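Long-range contacts in pectate lyase 47 (PDB 1VBL), which catalyses the eliminative cleavage of pectate, as a calcium-binding, thermostable lyase of polysaccharide lyase family 1: residues Pro10-Ala15 against Thr242-Val247; Leu151-Asp156 against Ser193-Ser198; Ser237-Thr242 against Ser267-Val272; Val254-Ala259 against Arg288-Gln293. One frame throughout, in Å; residues are numbered along the deposited sequence.

Contact 1: residues Pro10-Ala15 against Thr242-Val247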
loop_
_atom_site.group_PDB
_atom_site.type_symbol
_atom_site.label_atom_id
_atom_site.label_comp_id
_atom_site.label_asym_id
_atom_site.label_seq_id
_atom_site.Cartn_x
_atom_site.Cartn_y
_atom_site.Cartn_z
ATOM N N PRO A 10 21.355 -8.543 5.328
ATOM C CA PRO A 10 22.191 -8.346 4.141
ATOM C C PRO A 10 21.635 -8.755 2.778
ATOM O O PRO A 10 21.989 -8.150 1.768
ATOM C CB PRO A 10 23.482 -9.082 4.502
ATOM C CG PRO A 10 23.029 -10.135 5.457
ATOM C CD PRO A 10 22.053 -9.374 6.323
ATOM N N TYR A 11 20.776 -9.769 2.737
ATOM C CA TYR A 11 20.205 -10.218 1.467
ATOM C C TYR A 11 18.682 -10.221 1.470
ATOM O O TYR A 11 18.060 -10.860 0.619
ATOM C CB TYR A 11 20.684 -11.637 1.122
ATOM C CG TYR A 11 22.178 -11.768 0.931
ATOM C CD1 TYR A 11 23.033 -11.903 2.026
ATOM C CD2 TYR A 11 22.741 -11.733 -0.344
ATOM C CE1 TYR A 11 24.412 -11.998 1.856
ATOM C CE2 TYR A 11 24.122 -11.827 -0.527
ATOM C CZ TYR A 11 24.950 -11.958 0.577
ATOM O OH TYR A 11 26.313 -12.036 0.404
ATOM N N ASP A 12 18.074 -9.503 2.407
ATOM C CA ASP A 12 16.619 -9.508 2.480
ATOM C C ASP A 12 15.914 -8.588 1.486
ATOM O O ASP A 12 15.558 -7.450 1.809
ATOM C CB ASP A 12 16.149 -9.185 3.902
ATOM C CG ASP A 12 14.666 -9.467 4.096
ATOM O OD1 ASP A 12 14.032 -9.963 3.143
ATOM O OD2 ASP A 12 14.133 -9.193 5.188
ATOM N N GLY A 13 15.715 -9.098 0.275
ATOM C CA GLY A 13 15.020 -8.342 -0.752
ATOM C C GLY A 13 15.789 -7.227 -1.432
ATOM O O GLY A 13 16.928 -6.918 -1.081
ATOM N N TRP A 14 15.144 -6.609 -2.415
ATOM C CA TRP A 14 15.755 -5.526 -3.171
ATOM C C TRP A 14 16.280 -4.363 -2.328
ATOM O O TRP A 14 17.219 -3.679 -2.737
ATOM C CB TRP A 14 14.770 -5.004 -4.219
ATOM C CG TRP A 14 14.753 -5.803 -5.497
ATOM C CD1 TRP A 14 13.688 -6.473 -6.039
ATOM C CD2 TRP A 14 15.830 -5.937 -6.438
ATOM N NE1 TRP A 14 14.037 -7.007 -7.261
ATOM C CE2 TRP A 14 15.344 -6.692 -7.528
ATOM C CE3 TRP A 14 17.158 -5.486 -6.463
ATOM C CZ2 TRP A 14 16.139 -7.007 -8.635
ATOM C CZ3 TRP A 14 17.951 -5.800 -7.568
ATOM C CH2 TRP A 14 17.437 -6.554 -8.637
ATOM N N ALA A 15 15.684 -4.133 -1.160
ATOM C CA ALA A 15 16.132 -3.045 -0.291
ATOM C C ALA A 15 17.523 -3.318 0.281
ATOM O O ALA A 15 18.142 -2.436 0.878
ATOM C CB ALA A 15 15.136 -2.836 0.842
ATOM N N THR A 242 11.704 -3.460 0.223
ATOM C CA THR A 242 11.365 -4.773 0.758
ATOM C C THR A 242 10.129 -4.627 1.643
ATOM O O THR A 242 10.112 -3.833 2.584
ATOM C CB THR A 242 12.520 -5.390 1.580
ATOM O OG1 THR A 242 13.605 -5.726 0.703
ATOM C CG2 THR A 242 12.048 -6.667 2.292
ATOM N N ILE A 243 9.094 -5.390 1.310
ATOM C CA ILE A 243 7.822 -5.392 2.033
ATOM C C ILE A 243 7.689 -6.793 2.616
ATOM O O ILE A 243 7.409 -7.754 1.891
ATOM C CB ILE A 243 6.658 -5.110 1.060
ATOM C CG1 ILE A 243 6.848 -3.727 0.426
ATOM C CG2 ILE A 243 5.323 -5.210 1.786
ATOM C CD1 ILE A 243 5.842 -3.408 -0.655
ATOM N N SER A 244 7.878 -6.910 3.927
ATOM C CA SER A 244 7.846 -8.223 4.553
ATOM C C SER A 244 7.068 -8.358 5.852
ATOM O O SER A 244 6.998 -7.433 6.659
ATOM C CB SER A 244 9.279 -8.681 4.800
ATOM O OG SER A 244 9.971 -7.725 5.586
ATOM N N TYR A 245 6.495 -9.542 6.045
ATOM C CA TYR A 245 5.750 -9.852 7.255
ATOM C C TYR A 245 4.705 -8.823 7.675
ATOM O O TYR A 245 4.550 -8.541 8.864
ATOM C CB TYR A 245 6.735 -10.083 8.396
ATOM C CG TYR A 245 7.498 -11.383 8.263
ATOM C CD1 TYR A 245 6.923 -12.585 8.664
ATOM C CD2 TYR A 245 8.782 -11.413 7.722
ATOM C CE1 TYR A 245 7.610 -13.790 8.533
ATOM C CE2 TYR A 245 9.481 -12.618 7.584
ATOM C CZ TYR A 245 8.884 -13.800 7.994
ATOM O OH TYR A 245 9.549 -14.999 7.873
ATOM N N ASN A 246 3.986 -8.277 6.699
ATOM C CA ASN A 246 2.933 -7.304 6.977
ATOM C C ASN A 246 1.584 -7.975 6.794
ATOM O O ASN A 246 1.466 -8.992 6.110
ATOM C CB ASN A 246 2.999 -6.125 5.999
ATOM C CG ASN A 246 4.283 -5.345 6.111
ATOM O OD1 ASN A 246 4.501 -4.617 7.084
ATOM N ND2 ASN A 246 5.150 -5.493 5.115
ATOM N N VAL A 247 0.564 -7.404 7.418
ATOM C CA VAL A 247 -0.786 -7.908 7.261
ATOM C C VAL A 247 -1.532 -6.825 6.487
ATOM O O VAL A 247 -1.433 -5.647 6.820
ATOM C CB VAL A 247 -1.503 -8.111 8.620
ATOM C CG1 VAL A 247 -2.991 -8.363 8.381
ATOM C CG2 VAL A 247 -0.898 -9.295 9.367
#
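The N-terminal loop, at what fits an inverse gamma turn centred on Asp12, meets Thr242, and the hydroxyl of Thr242 is the hub of the contact. Its OG1 donates to the backbone O of Asp12 at 2.8 Å. The donor sits 16° from the carbonyl plane. The same OG1 accepts the N-H of Ala15 at 3.2 Å. One hydroxyl therefore serves both a carbonyl and an amide of the loop. OG1 lies beside the backbone N of Thr242 (chi1 -69°), which turns it to the loop. The methyl CG2 takes the other branch and approaches Asp12, 3.6 Å from its O. The chain is close here: Gly13 CA is 3.3 Å from Thr242 OG1, and the methyl CB of Ala15 lies 3.5 Å from Thr242 N. Thr242 belongs to strand 239-251 of the parallel beta-helix expected for this family, and the loop is laid over the outer surface of that coil. Backbone bonds tie Thr242 to Ile200 and Ile202 on the preceding turn. Asp12 OD1 comes within 3.9 Å of Thr242 CG2, but the polar partners of the carboxylate lie elsewhere. OD2 forms a salt bridge with Lys9, and OD1 is hydrogen-bonded to His275. Ser244 OG, nearby, is hydrogen-bonded to Asp203 and Trp201.

Contact 2: residues Leu151-Asp156 against Ser193-Ser198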
loop_
_atom_site.group_PDB
_atom_site.type_symbol
_atom_site.label_atom_id
_atom_site.label_comp_id
_atom_site.label_asym_id
_atom_site.label_seq_id
_atom_site.Cartn_x
_atom_site.Cartn_y
_atom_site.Cartn_z
ATOM N N LEU A 151 4.351 9.872 4.001
ATOM C CA LEU A 151 4.747 10.201 2.643
ATOM C C LEU A 151 6.266 10.073 2.590
ATOM O O LEU A 151 6.995 10.900 3.145
ATOM C CB LEU A 151 4.326 11.635 2.305
ATOM C CG LEU A 151 3.826 11.933 0.891
ATOM C CD1 LEU A 151 2.541 11.159 0.629
ATOM C CD2 LEU A 151 3.561 13.433 0.748
ATOM N N ILE A 152 6.736 9.014 1.943
ATOM C CA ILE A 152 8.166 8.773 1.805
ATOM C C ILE A 152 8.486 9.246 0.395
ATOM O O ILE A 152 8.497 8.458 -0.554
ATOM C CB ILE A 152 8.477 7.269 1.968
ATOM C CG1 ILE A 152 7.899 6.771 3.298
ATOM C CG2 ILE A 152 9.981 7.033 1.944
ATOM C CD1 ILE A 152 8.045 5.272 3.524
ATOM N N LYS A 153 8.733 10.549 0.271
ATOM C CA LYS A 153 8.985 11.173 -1.019
ATOM C C LYS A 153 10.382 11.745 -1.235
ATOM O O LYS A 153 10.855 12.577 -0.461
ATOM C CB LYS A 153 7.951 12.277 -1.243
ATOM C CG LYS A 153 8.027 12.938 -2.605
ATOM C CD LYS A 153 6.870 13.900 -2.790
ATOM C CE LYS A 153 6.829 14.469 -4.197
ATOM N NZ LYS A 153 5.576 15.248 -4.408
ATOM N N ASN A 154 11.020 11.297 -2.314
ATOM C CA ASN A 154 12.357 11.738 -2.686
ATOM C C ASN A 154 13.390 11.569 -1.580
ATOM O O ASN A 154 14.283 12.401 -1.419
ATOM C CB ASN A 154 12.327 13.201 -3.146
ATOM C CG ASN A 154 11.455 13.405 -4.368
ATOM O OD1 ASN A 154 11.608 12.714 -5.376
ATOM N ND2 ASN A 154 10.536 14.360 -4.289
ATOM N N VAL A 155 13.269 10.492 -0.814
ATOM C CA VAL A 155 14.223 10.232 0.255
ATOM C C VAL A 155 14.813 8.839 0.100
ATOM O O VAL A 155 14.437 8.097 -0.810
ATOM C CB VAL A 155 13.564 10.367 1.647
ATOM C CG1 VAL A 155 13.175 11.812 1.885
ATOM C CG2 VAL A 155 12.339 9.464 1.749
ATOM N N ASP A 156 15.750 8.490 0.972
ATOM C CA ASP A 156 16.375 7.176 0.912
ATOM C C ASP A 156 16.626 6.635 2.304
ATOM O O ASP A 156 16.772 7.398 3.259
ATOM C CB ASP A 156 17.727 7.234 0.180
ATOM C CG ASP A 156 17.638 7.893 -1.182
ATOM O OD1 ASP A 156 17.662 9.141 -1.247
ATOM O OD2 ASP A 156 17.539 7.163 -2.190
ATOM N N SER A 193 2.946 5.969 1.318
ATOM C CA SER A 193 3.133 6.292 -0.085
ATOM C C SER A 193 4.621 6.510 -0.337
ATOM O O SER A 193 5.232 7.413 0.231
ATOM C CB SER A 193 2.349 7.556 -0.443
ATOM O OG SER A 193 2.600 7.935 -1.785
ATOM N N ILE A 194 5.195 5.662 -1.181
ATOM C CA ILE A 194 6.609 5.733 -1.516
ATOM C C ILE A 194 6.743 6.310 -2.923
ATOM O O ILE A 194 6.328 5.684 -3.903
ATOM C CB ILE A 194 7.236 4.325 -1.447
ATOM C CG1 ILE A 194 7.035 3.752 -0.041
ATOM C CG2 ILE A 194 8.709 4.383 -1.813
ATOM C CD1 ILE A 194 7.484 2.296 0.120
ATOM N N GLU A 195 7.319 7.506 -3.015
ATOM C CA GLU A 195 7.477 8.182 -4.301
ATOM C C GLU A 195 8.909 8.675 -4.500
ATOM O O GLU A 195 9.443 9.403 -3.666
ATOM C CB GLU A 195 6.508 9.371 -4.377
ATOM C CG GLU A 195 5.105 9.054 -3.879
ATOM C CD GLU A 195 4.200 10.277 -3.792
ATOM O OE1 GLU A 195 3.127 10.170 -3.159
ATOM O OE2 GLU A 195 4.550 11.337 -4.355
ATOM N N GLY A 196 9.526 8.274 -5.608
ATOM C CA GLY A 196 10.890 8.687 -5.899
ATOM C C GLY A 196 11.865 8.389 -4.776
ATOM O O GLY A 196 12.835 9.118 -4.576
ATOM N N SER A 197 11.623 7.305 -4.045
ATOM C CA SER A 197 12.494 6.949 -2.935
ATOM C C SER A 197 13.078 5.554 -3.078
ATOM O O SER A 197 12.496 4.694 -3.738
ATOM C CB SER A 197 11.716 7.050 -1.625
ATOM O OG SER A 197 11.180 8.349 -1.463
ATOM N N SER A 198 14.227 5.326 -2.451
ATOM C CA SER A 198 14.866 4.019 -2.527
ATOM C C SER A 198 15.332 3.519 -1.164
ATOM O O SER A 198 15.455 4.290 -0.213
ATOM C CB SER A 198 16.051 4.060 -3.495
ATOM O OG SER A 198 17.123 4.809 -2.957
HETATM O O HOH W 1 13.889 11.399 -6.017
HETATM O O HOH W 2 15.321 9.437 -3.210
#
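Ile152 and Ile194 lie side by side on the tightly packed face of two parallel strands, with Ile152 CD1 4.0 Å from Ile194 CG1. Both point inward and both also touch Ile200. The backbones are in close register. Ile152 N donates to Ser193 O at 2.8 Å, Glu195 N to Ile152 O, and Asn154 N to Glu195 O. Where the strands end, Ser197 lies between the two turns. With chi1 -57° its OG stands beside its own backbone N and accepts the N-H of Val155 at 3.1 Å, almost straight at 171°. The single proton of this OG has two carbonyls within range, Ile152 O at 2.8 Å and Glu195 O at 3.0 Å, and which one takes it is unsettled. The other face is looser. The extended Lys153 chain passes over Glu195 at a slant, and its NZ stays 4.0 Å from Glu195 OE2, beyond a salt bridge. Glu195 OE1 instead takes the hydroxyl of Ser193 on its anti lone pair, at 2.7 Å. One short bond closes this side: Ser198 OG donates to Asp156 OD2 at 2.5 Å, again on the anti lone pair. Water 1 donates to both Asn154 OD1 and Gly196 O on the solvent side, where Asn154 is exposed. Stacked strands followed by matching turns, with Asn154 directly over Gly196 and both at positive phi, are characteristic of successive coils of a parallel beta-helix. The Ser193 side of these coils borders the calcium site of Asp190, Asp229 and Asp233.

Contact 3: residues Ser237-Thr242 against Ser267-Val272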
loop_
_atom_site.group_PDB
_atom_site.type_symbol
_atom_site.label_atom_id
_atom_site.label_comp_id
_atom_site.label_asym_id
_atom_site.label_seq_id
_atom_site.Cartn_x
_atom_site.Cartn_y
_atom_site.Cartn_z
ATOM N N SER A 237 9.611 6.101 -10.040
ATOM C CA SER A 237 10.996 5.672 -9.964
ATOM C C SER A 237 11.519 5.244 -8.601
ATOM O O SER A 237 12.724 5.265 -8.376
ATOM C CB SER A 237 11.901 6.765 -10.538
ATOM O OG SER A 237 11.457 7.141 -11.829
ATOM N N SER A 238 10.631 4.868 -7.687
ATOM C CA SER A 238 11.085 4.389 -6.386
ATOM C C SER A 238 11.864 3.119 -6.713
ATOM O O SER A 238 11.661 2.524 -7.772
ATOM C CB SER A 238 9.897 4.074 -5.475
ATOM O OG SER A 238 9.232 5.269 -5.109
ATOM N N ASP A 239 12.747 2.688 -5.825
ATOM C CA ASP A 239 13.551 1.515 -6.141
ATOM C C ASP A 239 14.114 0.875 -4.879
ATOM O O ASP A 239 14.257 1.539 -3.855
ATOM C CB ASP A 239 14.707 1.962 -7.047
ATOM C CG ASP A 239 15.115 0.913 -8.064
ATOM O OD1 ASP A 239 14.484 -0.158 -8.132
ATOM O OD2 ASP A 239 16.082 1.178 -8.812
ATOM N N PHE A 240 14.436 -0.413 -4.966
ATOM C CA PHE A 240 15.028 -1.145 -3.848
ATOM C C PHE A 240 14.177 -1.078 -2.587
ATOM O O PHE A 240 14.527 -0.416 -1.605
ATOM C CB PHE A 240 16.431 -0.595 -3.592
ATOM C CG PHE A 240 17.295 -0.584 -4.823
ATOM C CD1 PHE A 240 17.940 0.580 -5.234
ATOM C CD2 PHE A 240 17.434 -1.733 -5.593
ATOM C CE1 PHE A 240 18.707 0.599 -6.400
ATOM C CE2 PHE A 240 18.200 -1.724 -6.761
ATOM C CZ PHE A 240 18.835 -0.556 -7.164
ATOM N N ILE A 241 13.063 -1.797 -2.625
ATOM C CA ILE A 241 12.113 -1.825 -1.528
ATOM C C ILE A 241 11.815 -3.252 -1.086
ATOM O O ILE A 241 11.698 -4.144 -1.917
ATOM C CB ILE A 241 10.791 -1.175 -1.972
ATOM C CG1 ILE A 241 11.066 0.244 -2.481
ATOM C CG2 ILE A 241 9.784 -1.181 -0.832
ATOM C CD1 ILE A 241 9.853 0.917 -3.081
ATOM N N THR A 242 11.704 -3.460 0.223
ATOM C CA THR A 242 11.365 -4.773 0.758
ATOM C C THR A 242 10.129 -4.627 1.643
ATOM O O THR A 242 10.112 -3.833 2.584
ATOM C CB THR A 242 12.520 -5.390 1.580
ATOM O OG1 THR A 242 13.605 -5.726 0.703
ATOM C CG2 THR A 242 12.048 -6.667 2.292
ATOM N N SER A 267 11.050 2.610 -15.990
ATOM C CA SER A 267 11.790 1.489 -16.556
ATOM C C SER A 267 13.146 1.351 -15.870
ATOM O O SER A 267 13.867 2.333 -15.701
ATOM C CB SER A 267 11.989 1.689 -18.060
ATOM O OG SER A 267 12.609 0.553 -18.633
ATOM N N GLY A 268 13.486 0.130 -15.472
ATOM C CA GLY A 268 14.752 -0.100 -14.802
ATOM C C GLY A 268 14.683 0.140 -13.304
ATOM O O GLY A 268 15.681 0.004 -12.598
ATOM N N HIS A 269 13.503 0.500 -12.812
ATOM C CA HIS A 269 13.320 0.752 -11.386
ATOM C C HIS A 269 12.179 -0.088 -10.835
ATOM O O HIS A 269 11.849 -1.134 -11.386
ATOM C CB HIS A 269 13.032 2.233 -11.149
ATOM C CG HIS A 269 14.158 3.131 -11.548
ATOM N ND1 HIS A 269 15.367 3.145 -10.886
ATOM C CD2 HIS A 269 14.272 4.023 -12.559
ATOM C CE1 HIS A 269 16.176 4.008 -11.472
ATOM N NE2 HIS A 269 15.535 4.555 -12.489
ATOM N N LEU A 270 11.578 0.380 -9.745
ATOM C CA LEU A 270 10.471 -0.326 -9.115
ATOM C C LEU A 270 10.832 -1.766 -8.757
ATOM O O LEU A 270 10.008 -2.673 -8.862
ATOM C CB LEU A 270 9.244 -0.295 -10.028
ATOM C CG LEU A 270 8.716 1.120 -10.310
ATOM C CD1 LEU A 270 7.524 1.052 -11.256
ATOM C CD2 LEU A 270 8.321 1.791 -9.003
ATOM N N ARG A 271 12.075 -1.966 -8.332
ATOM C CA ARG A 271 12.531 -3.287 -7.922
ATOM C C ARG A 271 12.086 -3.469 -6.476
ATOM O O ARG A 271 12.616 -2.842 -5.559
ATOM C CB ARG A 271 14.050 -3.382 -8.074
ATOM C CG ARG A 271 14.453 -3.553 -9.537
ATOM C CD ARG A 271 15.948 -3.425 -9.777
ATOM N NE ARG A 271 16.400 -2.037 -9.726
ATOM C CZ ARG A 271 17.552 -1.614 -10.235
ATOM N NH1 ARG A 271 18.361 -2.474 -10.838
ATOM N NH2 ARG A 271 17.901 -0.337 -10.133
ATOM N N VAL A 272 11.088 -4.325 -6.292
ATOM C CA VAL A 272 10.507 -4.563 -4.981
ATOM C C VAL A 272 10.399 -6.048 -4.662
ATOM O O VAL A 272 10.192 -6.872 -5.549
ATOM C CB VAL A 272 9.070 -3.962 -4.913
ATOM C CG1 VAL A 272 8.510 -4.081 -3.497
ATOM C CG2 VAL A 272 9.085 -2.508 -5.370
#
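Arg271 and Asp239 lose the most surface here, and they meet in a side-on salt bridge. NE of Arg271 donates to Asp239 OD1 at 3.1 Å, and NH2 donates to Asp239 OD2 at 2.7 Å. The carboxylate and guanidinium planes are only 20° apart. A bend at chi3 (-76°) brings the NE edge of the arginine onto the acid. The backbone N of Arg271 adds a third bond, to OD1 at 3.0 Å. The fourth comes from His269, whose ND1 gives its N-H to OD2 at 2.9 Å from above the carboxylate plane. Each carboxylate oxygen thus has two donors, which fixes its rotation and would be expected to favour the charged form. Phe240 CZ lies over one face of the guanidinium and Gly268 O over the opposite one, 3.2 Å from the plane, both displaced from the centre. Ile241 is the third main residue. It runs beside Val272, with Ile241 CB 4.0 Å from Val272 CG1, and its N-H bonds to Arg271 O at 3.1 Å. This is the start of the parallel pairing between strands 239-251 and 272-280. Around it, Trp14 makes a cation-pi contact with Arg271, and Tyr17 stacks on Phe240. Inside, Ile241 and Val272 both rest on Ile234 of strand 232-235, while Leu270 and Val272 pack on Ile257 of strand 253-257.

Contact 4: residues Val254-Ala259 against Arg288-Gln293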
loop_
_atom_site.group_PDB
_atom_site.type_symbol
_atom_site.label_atom_id
_atom_site.label_comp_id
_atom_site.label_asym_id
_atom_site.label_seq_id
_atom_site.Cartn_x
_atom_site.Cartn_y
_atom_site.Cartn_z
ATOM N N VAL A 254 -4.823 -2.497 -2.439
ATOM C CA VAL A 254 -3.687 -2.633 -1.541
ATOM C C VAL A 254 -2.354 -2.020 -1.957
ATOM O O VAL A 254 -1.927 -1.015 -1.384
ATOM C CB VAL A 254 -3.451 -4.124 -1.191
ATOM C CG1 VAL A 254 -2.289 -4.257 -0.216
ATOM C CG2 VAL A 254 -4.717 -4.716 -0.586
ATOM N N THR A 255 -1.696 -2.614 -2.948
ATOM C CA THR A 255 -0.385 -2.127 -3.358
ATOM C C THR A 255 -0.148 -1.930 -4.846
ATOM O O THR A 255 -0.116 -2.879 -5.624
ATOM C CB THR A 255 0.724 -3.056 -2.812
ATOM O OG1 THR A 255 0.762 -2.951 -1.383
ATOM C CG2 THR A 255 2.093 -2.677 -3.388
ATOM N N LEU A 256 0.041 -0.674 -5.221
ATOM C CA LEU A 256 0.318 -0.311 -6.597
ATOM C C LEU A 256 1.832 -0.141 -6.725
ATOM O O LEU A 256 2.467 0.465 -5.863
ATOM C CB LEU A 256 -0.380 1.010 -6.925
ATOM C CG LEU A 256 -0.277 1.575 -8.342
ATOM C CD1 LEU A 256 -0.974 0.645 -9.326
ATOM C CD2 LEU A 256 -0.923 2.956 -8.372
ATOM N N ILE A 257 2.414 -0.702 -7.778
ATOM C CA ILE A 257 3.849 -0.562 -8.024
ATOM C C ILE A 257 3.944 -0.047 -9.458
ATOM O O ILE A 257 3.834 -0.814 -10.416
ATOM C CB ILE A 257 4.596 -1.911 -7.886
ATOM C CG1 ILE A 257 4.473 -2.420 -6.440
ATOM C CG2 ILE A 257 6.074 -1.734 -8.261
ATOM C CD1 ILE A 257 5.188 -3.743 -6.179
ATOM N N GLY A 258 4.137 1.263 -9.593
ATOM C CA GLY A 258 4.188 1.873 -10.909
ATOM C C GLY A 258 2.786 2.399 -11.153
ATOM O O GLY A 258 1.836 1.618 -11.220
ATOM N N ALA A 259 2.645 3.715 -11.283
ATOM C CA ALA A 259 1.328 4.317 -11.477
ATOM C C ALA A 259 0.935 4.681 -12.906
ATOM O O ALA A 259 -0.182 5.147 -13.129
ATOM C CB ALA A 259 1.200 5.558 -10.590
ATOM N N ARG A 288 -0.094 -4.837 -7.966
ATOM C CA ARG A 288 -0.326 -4.585 -9.390
ATOM C C ARG A 288 1.014 -3.989 -9.814
ATOM O O ARG A 288 1.434 -2.964 -9.278
ATOM C CB ARG A 288 -1.428 -3.555 -9.613
ATOM C CG ARG A 288 -1.733 -3.315 -11.095
ATOM C CD ARG A 288 -2.501 -2.014 -11.292
ATOM N NE ARG A 288 -3.042 -1.863 -12.645
ATOM C CZ ARG A 288 -2.315 -1.732 -13.752
ATOM N NH1 ARG A 288 -0.988 -1.733 -13.697
ATOM N NH2 ARG A 288 -2.924 -1.591 -14.924
ATOM N N VAL A 289 1.677 -4.618 -10.775
ATOM C CA VAL A 289 3.005 -4.171 -11.189
ATOM C C VAL A 289 3.213 -3.681 -12.616
ATOM O O VAL A 289 2.647 -4.226 -13.558
ATOM C CB VAL A 289 4.028 -5.308 -10.969
ATOM C CG1 VAL A 289 5.428 -4.828 -11.315
ATOM C CG2 VAL A 289 3.950 -5.811 -9.535
ATOM N N ARG A 290 4.056 -2.659 -12.745
ATOM C CA ARG A 290 4.453 -2.101 -14.030
ATOM C C ARG A 290 5.984 -1.942 -13.958
ATOM O O ARG A 290 6.506 -1.500 -12.940
ATOM C CB ARG A 290 3.855 -0.704 -14.264
ATOM C CG ARG A 290 2.330 -0.616 -14.471
ATOM C CD ARG A 290 1.936 0.854 -14.711
ATOM N NE ARG A 290 0.566 1.055 -15.193
ATOM C CZ ARG A 290 -0.474 1.391 -14.428
ATOM N NH1 ARG A 290 -0.325 1.570 -13.122
ATOM N NH2 ARG A 290 -1.673 1.561 -14.976
ATOM N N PHE A 291 6.877 -2.364 -14.902
ATOM C CA PHE A 291 8.303 -2.133 -15.180
ATOM C C PHE A 291 9.390 -2.809 -14.377
ATOM O O PHE A 291 10.415 -3.155 -14.947
ATOM C CB PHE A 291 8.600 -0.636 -15.131
ATOM C CG PHE A 291 7.748 0.165 -16.052
ATOM C CD1 PHE A 291 7.990 0.171 -17.422
ATOM C CD2 PHE A 291 6.663 0.862 -15.554
ATOM C CE1 PHE A 291 7.153 0.864 -18.277
ATOM C CE2 PHE A 291 5.824 1.553 -16.392
ATOM C CZ PHE A 291 6.063 1.557 -17.759
ATOM N N GLY A 292 8.766 -3.081 -12.969
ATOM C CA GLY A 292 9.739 -3.681 -12.086
ATOM C C GLY A 292 9.949 -5.167 -11.977
ATOM O O GLY A 292 9.057 -5.971 -12.234
ATOM N N GLN A 293 11.174 -5.503 -11.592
ATOM C CA GLN A 293 11.562 -6.873 -11.332
ATOM C C GLN A 293 11.099 -6.989 -9.888
ATOM O O GLN A 293 11.774 -6.541 -8.957
ATOM C CB GLN A 293 13.075 -7.031 -11.454
ATOM C CG GLN A 293 13.521 -7.033 -12.913
ATOM C CD GLN A 293 15.016 -7.217 -13.096
ATOM O OE1 GLN A 293 15.476 -7.515 -14.199
ATOM N NE2 GLN A 293 15.781 -7.034 -12.029
HETATM O O HOH W 3 0.994 -1.075 -11.432
#
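Leu256 and Ile257 pair in parallel with Arg288 and Val289, through backbone bonds from Arg288 N to Thr255 O, Ile257 N to Arg288 O and Arg290 N to Ile257 O. On the inner face Ile257 and Val289 run alongside each other, with Ile257 CD1 4.1 Å from Val289 CG2. On the other face Leu256 CD1 touches CD of the Arg288 stem at 3.6 Å. Arg288 leaves the backbone with CG opposite its N (chi1 -178°) and stays extended to NE, which carries the charged end past the leucine. Arg290 reaches back across the strands to Gly258. Its NH1 donates to Gly258 O at 2.9 Å; the oxygen lies in the guanidinium plane, while the donor is 33° out of the carbonyl plane. The C atom of Ala259 sits over one face of this group, 3.4 Å from Arg290 NH1. Arg288 NH1 lies over the centre of the same guanidinium, 3.2 Å from its plane. Water 3 accepts from Arg288 NH1 at 3.1 Å and lies 2.8 Å from Gly258 O. Arg290 also forms a salt bridge with Asp261, and Arg288 makes a cation-pi contact with Trp345. Leu256 N bonds to the calcium ligand Asp233. Two guanidinium groups beside Leu256, whose side chain is about 6 Å from the calcium ion, are consistent with a surface suited to an acidic polysaccharide such as pectate.

Contacts 2, 3 and 4 join successive coils of the parallel beta-helix expected for this family; contact 1 lays the N-terminal loop on it. Contacts 1 and 3 share Thr242, and Trp14 of contact 1 packs on Phe240 and Arg271 of contact 3. It also bonds weakly to Gln293 in contact 4. Contacts 3 and 4 have centres 9 Å apart and meet where Leu270 CD1 lies 3.5 Å from Gly258 CA. Contact 2 joins contact 3 through Ser197 O and Asp239 N, at 2.9 Å. Contacts 2 and 4 do not touch, yet both border the calcium ion, about 5 Å from the Ser193 side chain and about 6 Å from that of Leu256. Contact 1 lies away from this site.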